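Local coordinates for protein 3-hydroxyadipyl-CoA dehydrogenase (Escherichia coli, PDB 3MOG) that catalyses the NAD-dependent oxidation of 3-hydroxyadipyl-CoA to 3-oxoadipyl-CoA in the bacterial breakdown of phenylacetate, at residues Pro230-Asn242 with Arg273-Trp285. Sequence-based numbering, arbitrary orientation.
Sequences PLELTDLIGQDVN and RLGKKSGLGVYDW. With GOL (glycerol), chain H.
The carboxylate of D235 reaches from helix 230-237 into the loop 273-285, where three N-H groups grip it. Its OD1 takes V282 N on the syn lone pair at 2.9 Å and, on the anti side, NE2 of Q239, whose chain, bent at chi2 (-67°), turns the amide back. D235 OD2 accepts Y283 N at 2.8 Å; W285 NE1, also 2.8 Å away, meets it from above the carboxylate plane, and OD2 lies close to the indole plane. An asparagine here, with an NH2 in place of one oxygen, would probably leave two N-H donors without their mate and facing further N-H. Two backbone bonds continue the join: K276 N to D235 O, and Q239 N to L274 O (2.9 Å), just past G238, which has positive phi and stands at the N-cap of the next helix. In this helical C-terminal domain of the 3-hydroxyacyl-CoA dehydrogenase family, the loop after helix 263-270 packs on the junction of helices 230-237 and 239-252. A side chain on G275 would clash with D235 O. Farther out, K277 NZ forms a salt bridge with D240, its hydrogen bonds to OD1 (3.3 Å) and OD2 both weak. The W285 indole has K276 CB over one face and a glycerol oxygen over the other, while L236 CD1 touches its CH2 at 3.7 Å. The Y283 ring presents its edge to E232 N, its hydroxyl bonding to D217.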
ATOM      1  N   PRO C 230       3.819 -22.641  13.663  1.00 48.05           N
ATOM      2  CA  PRO C 230       4.224 -21.234  13.532  1.00 48.56           C
ATOM      3  C   PRO C 230       3.942 -20.384  14.782  1.00 48.80           C
ATOM      4  O   PRO C 230       4.741 -19.528  15.117  1.00 48.76           O
ATOM      5  CB  PRO C 230       3.385 -20.741  12.353  1.00 41.97           C
ATOM      6  CG  PRO C 230       2.184 -21.611  12.342  1.00 33.67           C
ATOM      7  CD  PRO C 230       2.721 -22.979  12.738  1.00 37.78           C
ATOM      8  N   LEU C 231       2.846 -20.644  15.488  1.00 49.81           N
ATOM      9  CA  LEU C 231       2.455 -19.760  16.599  1.00 50.65           C
ATOM     10  C   LEU C 231       3.301 -20.034  17.844  1.00 50.69           C
ATOM     11  O   LEU C 231       3.859 -19.117  18.442  1.00 49.33           O
ATOM     12  CB  LEU C 231       0.951 -19.845  16.858  1.00 53.57           C
ATOM     13  CG  LEU C 231       0.078 -19.440  15.656  1.00 55.91           C
ATOM     14  CD1 LEU C 231      -1.322 -19.992  15.779  1.00 51.50           C
ATOM     15  CD2 LEU C 231       0.021 -17.926  15.486  1.00 48.06           C
ATOM     16  N   GLU C 232       3.458 -21.307  18.188  1.00 58.22           N
ATOM     17  CA  GLU C 232       4.415 -21.704  19.219  1.00 56.12           C
ATOM     18  C   GLU C 232       5.846 -21.202  18.933  1.00 53.36           C
ATOM     19  O   GLU C 232       6.515 -20.709  19.842  1.00 54.69           O
ATOM     20  CB  GLU C 232       4.405 -23.217  19.404  1.00 57.13           C
ATOM     21  CG  GLU C 232       5.262 -23.681  20.566  1.00 67.95           C
ATOM     22  CD  GLU C 232       5.171 -25.169  20.826  1.00 76.42           C
ATOM     23  OE1 GLU C 232       4.253 -25.825  20.278  1.00 77.69           O
ATOM     24  OE2 GLU C 232       6.024 -25.674  21.589  1.00 79.14           O
ATOM     25  N   LEU C 233       6.302 -21.322  17.685  1.00 53.09           N
ATOM     26  CA  LEU C 233       7.612 -20.798  17.275  1.00 50.47           C
ATOM     27  C   LEU C 233       7.712 -19.281  17.453  1.00 50.16           C
ATOM     28  O   LEU C 233       8.752 -18.787  17.870  1.00 51.45           O
ATOM     29  CB  LEU C 233       7.954 -21.193  15.831  1.00 50.78           C
ATOM     30  CG  LEU C 233       9.361 -20.906  15.284  1.00 55.00           C
ATOM     31  CD1 LEU C 233      10.402 -21.765  15.974  1.00 60.37           C
ATOM     32  CD2 LEU C 233       9.422 -21.122  13.784  1.00 50.74           C
ATOM     33  N   THR C 234       6.643 -18.540  17.180  1.00 46.86           N
ATOM     34  CA  THR C 234       6.674 -17.099  17.495  1.00 52.77           C
ATOM     35  C   THR C 234       6.779 -16.822  19.007  1.00 58.20           C
ATOM     36  O   THR C 234       7.451 -15.867  19.412  1.00 57.11           O
ATOM     37  CB  THR C 234       5.489 -16.300  16.906  1.00 54.94           C
ATOM     38  OG1 THR C 234       4.250 -16.729  17.486  1.00 51.52           O
ATOM     39  CG2 THR C 234       5.424 -16.447  15.404  1.00 58.54           C
ATOM     40  N   ASP C 235       6.122 -17.653  19.826  1.00 57.56           N
ATOM     41  CA  ASP C 235       6.244 -17.574  21.296  1.00 60.29           C
ATOM     42  C   ASP C 235       7.670 -17.878  21.760  1.00 56.61           C
ATOM     43  O   ASP C 235       8.166 -17.268  22.700  1.00 62.20           O
ATOM     44  CB  ASP C 235       5.249 -18.511  22.000  1.00 54.91           C
ATOM     45  CG  ASP C 235       3.963 -17.804  22.447  1.00 61.76           C
ATOM     46  OD1 ASP C 235       3.709 -16.665  22.002  1.00 54.10           O
ATOM     47  OD2 ASP C 235       3.199 -18.395  23.254  1.00 57.58           O
ATOM     48  N   LEU C 236       8.337 -18.794  21.068  1.00 61.93           N
ATOM     49  CA  LEU C 236       9.707 -19.163  21.410  1.00 61.44           C
ATOM     50  C   LEU C 236      10.778 -18.262  20.814  1.00 59.99           C
ATOM     51  O   LEU C 236      11.884 -18.201  21.336  1.00 66.16           O
ATOM     52  CB  LEU C 236       9.968 -20.613  21.019  1.00 69.06           C
ATOM     53  CG  LEU C 236      10.045 -21.573  22.203  1.00 79.52           C
ATOM     54  CD1 LEU C 236       9.331 -22.869  21.890  1.00 83.55           C
ATOM     55  CD2 LEU C 236      11.508 -21.823  22.595  1.00 85.81           C
ATOM     56  N   ILE C 237      10.475 -17.596  19.702  1.00 61.52           N
ATOM     57  CA  ILE C 237      11.394 -16.609  19.139  1.00 56.76           C
ATOM     58  C   ILE C 237      11.237 -15.321  19.949  1.00 53.27           C
ATOM     59  O   ILE C 237      12.213 -14.618  20.223  1.00 52.62           O
ATOM     60  CB  ILE C 237      11.159 -16.381  17.615  1.00 56.00           C
ATOM     61  CG1 ILE C 237      11.638 -17.592  16.809  1.00 63.85           C
ATOM     62  CG2 ILE C 237      11.919 -15.142  17.097  1.00 52.36           C
ATOM     63  CD1 ILE C 237      11.231 -17.559  15.338  1.00 60.92           C
ATOM     64  N   GLY C 238      10.006 -15.046  20.362  1.00 51.06           N
ATOM     65  CA  GLY C 238       9.703 -13.816  21.075  1.00 50.21           C
ATOM     66  C   GLY C 238       8.911 -12.930  20.151  1.00 53.42           C
ATOM     67  O   GLY C 238       9.406 -12.535  19.090  1.00 57.92           O
ATOM     68  N   GLN C 239       7.673 -12.637  20.547  1.00 46.88           N
ATOM     69  CA  GLN C 239       6.749 -11.870  19.722  1.00 52.16           C
ATOM     70  C   GLN C 239       7.333 -10.550  19.257  1.00 53.91           C
ATOM     71  O   GLN C 239       7.141 -10.178  18.110  1.00 50.22           O
ATOM     72  CB  GLN C 239       5.415 -11.629  20.438  1.00 47.70           C
ATOM     73  CG  GLN C 239       4.667 -12.905  20.803  1.00 45.18           C
ATOM     74  CD  GLN C 239       4.187 -13.665  19.591  1.00 52.38           C
ATOM     75  OE1 GLN C 239       4.036 -13.100  18.509  1.00 45.17           O
ATOM     76  NE2 GLN C 239       3.945 -14.960  19.763  1.00 55.71           N
ATOM     77  N   ASP C 240       8.064  -9.872  20.143  1.00 55.25           N
ATOM     78  CA  ASP C 240       8.755  -8.628  19.800  1.00 55.47           C
ATOM     79  C   ASP C 240       9.753  -8.791  18.653  1.00 51.30           C
ATOM     80  O   ASP C 240       9.798  -7.951  17.763  1.00 54.74           O
ATOM     81  CB  ASP C 240       9.424  -7.995  21.035  1.00 53.04           C
ATOM     82  CG  ASP C 240      10.445  -8.925  21.720  1.00 56.64           C
ATOM     83  OD1 ASP C 240      10.374 -10.168  21.573  1.00 58.99           O
ATOM     84  OD2 ASP C 240      11.329  -8.396  22.420  1.00 67.22           O
ATOM     85  N   VAL C 241      10.521  -9.881  18.670  1.00 50.54           N
ATOM     86  CA  VAL C 241      11.574 -10.118  17.676  1.00 51.91           C
ATOM     87  C   VAL C 241      10.970 -10.481  16.311  1.00 53.07           C
ATOM     88  O   VAL C 241      11.343  -9.896  15.286  1.00 58.62           O
ATOM     89  CB  VAL C 241      12.580 -11.214  18.153  1.00 56.56           C
ATOM     90  CG1 VAL C 241      13.698 -11.444  17.120  1.00 50.56           C
ATOM     91  CG2 VAL C 241      13.193 -10.841  19.518  1.00 53.64           C
ATOM     92  N   ASN C 242      10.012 -11.409  16.316  1.00 44.83           N
ATOM     93  CA  ASN C 242       9.416 -11.922  15.083  1.00 47.89           C
ATOM     94  C   ASN C 242       8.588 -10.850  14.383  1.00 47.11           C
ATOM     95  O   ASN C 242       8.630 -10.745  13.159  1.00 47.67           O
ATOM     96  CB  ASN C 242       8.656 -13.228  15.369  1.00 43.81           C
ATOM     97  CG  ASN C 242       7.856 -13.752  14.182  1.00 47.47           C
ATOM     98  OD1 ASN C 242       6.694 -13.371  13.988  1.00 46.24           O
ATOM     99  ND2 ASN C 242       8.445 -14.691  13.426  1.00 42.12           N
ATOM    100  N   ARG C 273       3.125  -9.162  26.072  1.00 55.94           N
ATOM    101  CA  ARG C 273       2.957 -10.613  26.116  1.00 57.84           C
ATOM    102  C   ARG C 273       3.855 -11.284  25.069  1.00 57.51           C
ATOM    103  O   ARG C 273       3.367 -11.750  24.032  1.00 54.64           O
ATOM    104  CB  ARG C 273       1.493 -10.997  25.871  1.00 56.80           C
ATOM    105  CG  ARG C 273       0.546 -10.579  26.962  1.00 59.78           C
ATOM    106  CD  ARG C 273      -0.839 -11.159  26.739  1.00 60.09           C
ATOM    107  NE  ARG C 273      -1.792 -10.628  27.710  1.00 67.47           N
ATOM    108  CZ  ARG C 273      -3.058 -11.011  27.823  1.00 67.90           C
ATOM    109  NH1 ARG C 273      -3.835 -10.446  28.738  1.00 76.38           N
ATOM    110  NH2 ARG C 273      -3.557 -11.944  27.022  1.00 73.63           N
ATOM    111  N   LEU C 274       5.155 -11.355  25.361  1.00 59.94           N
ATOM    112  CA  LEU C 274       6.175 -11.650  24.337  1.00 59.72           C
ATOM    113  C   LEU C 274       6.470 -13.127  24.112  1.00 59.89           C
ATOM    114  O   LEU C 274       7.321 -13.476  23.288  1.00 60.31           O
ATOM    115  CB  LEU C 274       7.484 -10.913  24.636  1.00 53.12           C
ATOM    116  CG  LEU C 274       7.460  -9.430  25.023  1.00 61.52           C
ATOM    117  CD1 LEU C 274       8.867  -8.979  25.446  1.00 55.17           C
ATOM    118  CD2 LEU C 274       6.906  -8.538  23.910  1.00 62.72           C
ATOM    119  N   GLY C 275       5.775 -13.997  24.833  1.00 60.85           N
ATOM    120  CA  GLY C 275       5.941 -15.434  24.635  1.00 63.47           C
ATOM    121  C   GLY C 275       6.525 -16.125  25.844  1.00 68.51           C
ATOM    122  O   GLY C 275       6.183 -15.787  26.989  1.00 66.68           O
ATOM    123  N   LYS C 276       7.400 -17.093  25.578  1.00 66.51           N
ATOM    124  CA  LYS C 276       8.020 -17.911  26.616  1.00 71.34           C
ATOM    125  C   LYS C 276       8.764 -17.046  27.627  1.00 70.53           C
ATOM    126  O   LYS C 276       8.544 -17.175  28.834  1.00 73.23           O
ATOM    127  CB  LYS C 276       8.976 -18.932  25.985  1.00 70.12           C
ATOM    128  CG  LYS C 276       9.560 -19.951  26.961  1.00 76.09           C
ATOM    129  CD  LYS C 276      10.558 -20.879  26.268  1.00 82.98           C
ATOM    130  CE  LYS C 276      10.904 -22.094  27.129  1.00 83.58           C
ATOM    131  NZ  LYS C 276      11.677 -23.122  26.359  1.00 81.68           N
ATOM    132  N   LYS C 277       9.604 -16.147  27.111  1.00 71.45           N
ATOM    133  CA  LYS C 277      10.511 -15.307  27.903  1.00 73.27           C
ATOM    134  C   LYS C 277       9.802 -14.462  28.972  1.00 72.36           C
ATOM    135  O   LYS C 277      10.410 -14.103  29.979  1.00 73.66           O
ATOM    136  CB  LYS C 277      11.340 -14.396  26.976  1.00 74.00           C
ATOM    137  CG  LYS C 277      10.530 -13.261  26.321  1.00 76.32           C
ATOM    138  CD  LYS C 277      11.400 -12.114  25.837  1.00 79.03           C
ATOM    139  CE  LYS C 277      11.358 -11.995  24.335  1.00 71.91           C
ATOM    140  NZ  LYS C 277      12.512 -11.228  23.806  1.00 73.76           N
ATOM    141  N   SER C 278       8.527 -14.150  28.744  1.00 69.10           N
ATOM    142  CA  SER C 278       7.741 -13.378  29.692  1.00 71.05           C
ATOM    143  C   SER C 278       6.565 -14.181  30.267  1.00 70.09           C
ATOM    144  O   SER C 278       5.677 -13.617  30.914  1.00 71.57           O
ATOM    145  CB  SER C 278       7.281 -12.044  29.066  1.00 73.71           C
ATOM    146  OG  SER C 278       6.547 -12.229  27.864  1.00 65.97           O
ATOM    147  N   GLY C 279       6.573 -15.494  30.037  1.00 68.12           N
ATOM    148  CA  GLY C 279       5.560 -16.410  30.577  1.00 68.36           C
ATOM    149  C   GLY C 279       4.220 -16.506  29.858  1.00 70.94           C
ATOM    150  O   GLY C 279       3.473 -17.472  30.052  1.00 73.45           O
ATOM    151  N   LEU C 280       3.898 -15.504  29.043  1.00 72.34           N
ATOM    152  CA  LEU C 280       2.623 -15.463  28.318  1.00 68.71           C
ATOM    153  C   LEU C 280       2.786 -14.830  26.927  1.00 70.29           C
ATOM    154  O   LEU C 280       3.415 -13.784  26.777  1.00 68.37           O
ATOM    155  CB  LEU C 280       1.560 -14.713  29.136  1.00 67.03           C
ATOM    156  CG  LEU C 280       0.115 -14.678  28.617  1.00 70.63           C
ATOM    157  CD1 LEU C 280      -0.499 -16.076  28.551  1.00 60.66           C
ATOM    158  CD2 LEU C 280      -0.762 -13.741  29.451  1.00 68.65           C
ATOM    159  N   GLY C 281       2.227 -15.483  25.915  1.00 68.62           N
ATOM    160  CA  GLY C 281       2.215 -14.944  24.564  1.00 65.23           C
ATOM    161  C   GLY C 281       0.912 -15.334  23.919  1.00 63.98           C
ATOM    162  O   GLY C 281      -0.162 -14.958  24.397  1.00 62.13           O
ATOM    163  N   VAL C 282       1.013 -16.094  22.831  1.00 62.57           N
ATOM    164  CA  VAL C 282      -0.139 -16.790  22.275  1.00 60.99           C
ATOM    165  C   VAL C 282      -0.558 -17.819  23.320  1.00 62.22           C
ATOM    166  O   VAL C 282      -1.746 -17.996  23.598  1.00 64.50           O
ATOM    167  CB  VAL C 282       0.211 -17.498  20.937  1.00 60.87           C
ATOM    168  CG1 VAL C 282      -0.874 -18.467  20.532  1.00 52.98           C
ATOM    169  CG2 VAL C 282       0.422 -16.484  19.834  1.00 53.58           C
ATOM    170  N   TYR C 283       0.443 -18.460  23.914  1.00 59.03           N
ATOM    171  CA  TYR C 283       0.242 -19.482  24.927  1.00 63.66           C
ATOM    172  C   TYR C 283       0.663 -19.014  26.308  1.00 66.79           C
ATOM    173  O   TYR C 283       1.408 -18.036  26.452  1.00 64.92           O
ATOM    174  CB  TYR C 283       1.051 -20.727  24.576  1.00 54.27           C
ATOM    175  CG  TYR C 283       0.652 -21.331  23.268  1.00 55.64           C
ATOM    176  CD1 TYR C 283       1.418 -21.113  22.124  1.00 48.14           C
ATOM    177  CD2 TYR C 283      -0.500 -22.108  23.160  1.00 53.66           C
ATOM    178  CE1 TYR C 283       1.053 -21.662  20.907  1.00 43.82           C
ATOM    179  CE2 TYR C 283      -0.873 -22.664  21.946  1.00 59.17           C
ATOM    180  CZ  TYR C 283      -0.085 -22.435  20.819  1.00 54.78           C
ATOM    181  OH  TYR C 283      -0.438 -22.974  19.602  1.00 61.11           O
ATOM    182  N   ASP C 284       0.174 -19.745  27.311  1.00 73.64           N
ATOM    183  CA  ASP C 284       0.609 -19.613  28.698  1.00 73.21           C
ATOM    184  C   ASP C 284       1.754 -20.584  28.914  1.00 74.40           C
ATOM    185  O   ASP C 284       1.598 -21.791  28.712  1.00 73.36           O
ATOM    186  CB  ASP C 284      -0.548 -19.947  29.644  1.00 73.35           C
ATOM    187  CG  ASP C 284      -0.421 -19.266  30.985  1.00 73.25           C
ATOM    188  OD1 ASP C 284       0.651 -19.391  31.620  1.00 67.75           O
ATOM    189  OD2 ASP C 284      -1.397 -18.601  31.399  1.00 67.06           O
ATOM    190  N   TRP C 285       2.906 -20.063  29.317  1.00 77.29           N
ATOM    191  CA  TRP C 285       4.093 -20.899  29.462  1.00 84.72           C
ATOM    192  C   TRP C 285       4.354 -21.376  30.897  1.00 90.18           C
ATOM    193  O   TRP C 285       5.334 -22.085  31.158  1.00 90.07           O
ATOM    194  CB  TRP C 285       5.308 -20.210  28.842  1.00 84.62           C
ATOM    195  CG  TRP C 285       5.223 -20.219  27.347  1.00 86.13           C
ATOM    196  CD1 TRP C 285       4.586 -19.303  26.553  1.00 83.63           C
ATOM    197  CD2 TRP C 285       5.756 -21.211  26.465  1.00 82.63           C
ATOM    198  NE1 TRP C 285       4.703 -19.659  25.232  1.00 81.25           N
ATOM    199  CE2 TRP C 285       5.418 -20.823  25.146  1.00 81.32           C
ATOM    200  CE3 TRP C 285       6.494 -22.387  26.658  1.00 83.60           C
ATOM    201  CZ2 TRP C 285       5.795 -21.568  24.024  1.00 78.41           C
ATOM    202  CZ3 TRP C 285       6.868 -23.131  25.540  1.00 88.88           C
ATOM    203  CH2 TRP C 285       6.514 -22.716  24.239  1.00 85.55           C
TER
HETATM  204  C1  GOL H 485       1.517 -25.212  23.617  1.00 74.54           C
HETATM  205  O1  GOL H 485       1.999 -25.821  22.440  1.00 73.27           O
HETATM  206  C2  GOL H 485       2.606 -24.389  24.309  1.00 80.90           C
HETATM  207  O2  GOL H 485       3.850 -25.067  24.311  1.00 85.25           O
HETATM  208  C3  GOL H 485       2.179 -24.133  25.752  1.00 80.56           C
HETATM  209  O3  GOL H 485       3.251 -23.594  26.493  1.00 77.93           O
HETATM  210  O   HOH W   1      10.270 -15.871  24.113  1.00 55.58           O
HETATM  211  O   HOH W   2      13.574 -13.406  22.269  1.00 73.89           O